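Long-range contact in snaclec convulxin subunit alpha (Crotalus durissus, PDB 1UMR), which activates platelets by binding the platelet collagen receptor glycoprotein VI, as one subunit of a snake venom snaclec: residues E29-K34 against F127-P132. Sequence-based numbering, arbitrary orientation.
Sequences EWFCTK and FVCKFP
Cys32 and Cys129 join the helix to the strand through a disulfide, with Cys32 SG 2.1 Å from Cys129 SG and a torsion of -80° about the S-S bond. Both CB atoms point toward the opposite segment, and Cys32 CA and Cys129 CA are 5.4 Å apart. Beside this bridge lies the ring of Phe127, which can be followed outward from CB. Its CB leaves the strand toward the helix. Chi1 of 56° sets CG between the backbone N and the carbonyl carbon, and the ring then runs past the disulfide toward Phe31. CD2 comes first to sulfur, 3.9 Å from Cys32 SG. CE2 touches that same sulfur and also reaches CD1 of Phe31. Cys32 SG and the Phe127 ring thus form an oblique sulfur-aromatic contact. At the far end, Phe127 CZ packs 3.5 Å from Phe31 CD1. Cys129 SG lies at the edge of the Phe127 ring, in its plane.

The bridge belongs to the C-type lectin fold. It ties helix 25-35 to strand 125-131, the last strand of the chain. The axes of helix 29-34 and strand 127-131 come within 8.3 Å.

Phe31 packs against this ring from the helix. Its CG is anti to the backbone N, and its CD1 lies near the plane of the Phe127 ring, at the edge formed by CE2 and CZ. The ring pair is oblique, with planes turned 74° from each other and the Phe31 and Phe127 centroids 5.6 Å apart. Phe19 of strand 14-20 adds an edge-to-face partner to Phe31. Leu41 touches both Cys32 and Phe127, while Ser69 of strand 67-74 also packs on Phe127.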
# COMPACT_ATOMS: atom_id res chain seq x y z
N GLU A 29 53.25 -9.48 -5.45
CA GLU A 29 52.47 -8.84 -6.50
C GLU A 29 53.44 -8.16 -7.52
O GLU A 29 53.20 -8.19 -8.75
CB GLU A 29 51.54 -7.85 -5.90
CG GLU A 29 51.21 -6.76 -6.86
CD GLU A 29 50.08 -7.27 -7.80
OE1 GLU A 29 49.68 -6.64 -8.77
OE2 GLU A 29 49.57 -8.33 -7.53
N TRP A 30 54.57 -7.61 -7.06
CA TRP A 30 55.45 -7.00 -8.07
C TRP A 30 56.14 -8.10 -8.91
O TRP A 30 56.20 -8.05 -10.17
CB TRP A 30 56.51 -6.23 -7.37
CG TRP A 30 57.50 -5.36 -8.19
CD1 TRP A 30 57.38 -4.85 -9.50
CD2 TRP A 30 58.80 -4.98 -7.73
NE1 TRP A 30 58.54 -4.14 -9.81
CE2 TRP A 30 59.40 -4.18 -8.73
CE3 TRP A 30 59.47 -5.13 -6.48
CZ2 TRP A 30 60.64 -3.56 -8.54
CZ3 TRP A 30 60.74 -4.55 -6.33
CH2 TRP A 30 61.30 -3.77 -7.35
N PHE A 31 56.67 -9.09 -8.22
CA PHE A 31 57.16 -10.22 -8.98
C PHE A 31 56.10 -10.70 -10.06
O PHE A 31 56.46 -10.91 -11.25
CB PHE A 31 57.56 -11.33 -8.01
CG PHE A 31 58.09 -12.57 -8.72
CD1 PHE A 31 57.20 -13.58 -9.13
CD2 PHE A 31 59.48 -12.70 -9.02
CE1 PHE A 31 57.69 -14.76 -9.84
CE2 PHE A 31 59.96 -13.81 -9.78
CZ PHE A 31 59.04 -14.87 -10.17
N CYS A 32 54.83 -10.90 -9.68
CA CYS A 32 53.83 -11.40 -10.68
C CYS A 32 53.87 -10.48 -11.91
O CYS A 32 53.92 -10.91 -13.03
CB CYS A 32 52.41 -11.49 -10.14
SG CYS A 32 52.32 -12.85 -9.01
N THR A 33 53.97 -9.19 -11.65
CA THR A 33 53.75 -8.19 -12.65
C THR A 33 54.87 -8.30 -13.73
O THR A 33 54.69 -7.93 -14.93
CB THR A 33 53.79 -6.89 -11.75
OG1 THR A 33 52.50 -6.18 -11.67
CG2 THR A 33 54.89 -5.97 -12.04
N LYS A 34 56.03 -8.81 -13.29
CA LYS A 34 57.20 -8.85 -14.12
C LYS A 34 57.11 -10.10 -15.05
O LYS A 34 57.82 -10.15 -16.00
CB LYS A 34 58.51 -8.94 -13.31
CG LYS A 34 58.81 -7.70 -12.35
CD LYS A 34 60.05 -8.04 -11.48
CE LYS A 34 60.61 -6.83 -10.71
NZ LYS A 34 61.55 -7.33 -9.67
N PHE A 127 53.06 -17.85 -3.41
CA PHE A 127 52.01 -17.05 -3.95
C PHE A 127 51.67 -17.56 -5.33
O PHE A 127 52.52 -18.29 -5.95
CB PHE A 127 52.50 -15.62 -4.00
CG PHE A 127 53.73 -15.46 -4.77
CD1 PHE A 127 54.94 -15.58 -4.15
CD2 PHE A 127 53.70 -15.15 -6.12
CE1 PHE A 127 56.15 -15.39 -4.85
CE2 PHE A 127 54.91 -14.93 -6.79
CZ PHE A 127 56.16 -15.07 -6.12
N VAL A 128 50.44 -17.23 -5.79
CA VAL A 128 49.99 -17.60 -7.12
C VAL A 128 49.92 -16.41 -8.02
O VAL A 128 49.43 -15.39 -7.59
CB VAL A 128 48.62 -18.34 -7.04
CG1 VAL A 128 48.02 -18.73 -8.46
CG2 VAL A 128 48.80 -19.57 -6.24
N CYS A 129 50.45 -16.52 -9.25
CA CYS A 129 50.35 -15.48 -10.28
C CYS A 129 49.23 -15.77 -11.32
O CYS A 129 48.89 -16.94 -11.59
CB CYS A 129 51.64 -15.30 -11.02
SG CYS A 129 52.93 -14.57 -9.98
N LYS A 130 48.62 -14.73 -11.86
CA LYS A 130 47.58 -14.87 -12.90
C LYS A 130 47.71 -13.81 -13.96
O LYS A 130 48.11 -12.68 -13.70
CB LYS A 130 46.16 -14.96 -12.32
CG LYS A 130 44.97 -14.62 -13.30
CD LYS A 130 43.66 -14.50 -12.47
CE LYS A 130 42.40 -14.10 -13.32
NZ LYS A 130 41.12 -14.26 -12.57
N PHE A 131 47.51 -14.21 -15.21
CA PHE A 131 47.48 -13.26 -16.32
C PHE A 131 46.69 -13.78 -17.51
O PHE A 131 46.45 -14.98 -17.58
CB PHE A 131 48.88 -12.87 -16.73
CG PHE A 131 49.54 -13.80 -17.66
CD1 PHE A 131 50.46 -14.75 -17.20
CD2 PHE A 131 49.36 -13.66 -19.02
CE1 PHE A 131 51.16 -15.60 -18.06
CE2 PHE A 131 50.04 -14.45 -19.93
CZ PHE A 131 50.98 -15.45 -19.46
N PRO A 132 46.22 -12.88 -18.39
CA PRO A 132 45.44 -13.30 -19.57
C PRO A 132 46.34 -13.36 -20.81
O PRO A 132 46.79 -12.34 -21.21
CB PRO A 132 44.46 -12.18 -19.74
CG PRO A 132 45.27 -10.82 -19.20
CD PRO A 132 46.35 -11.40 -18.27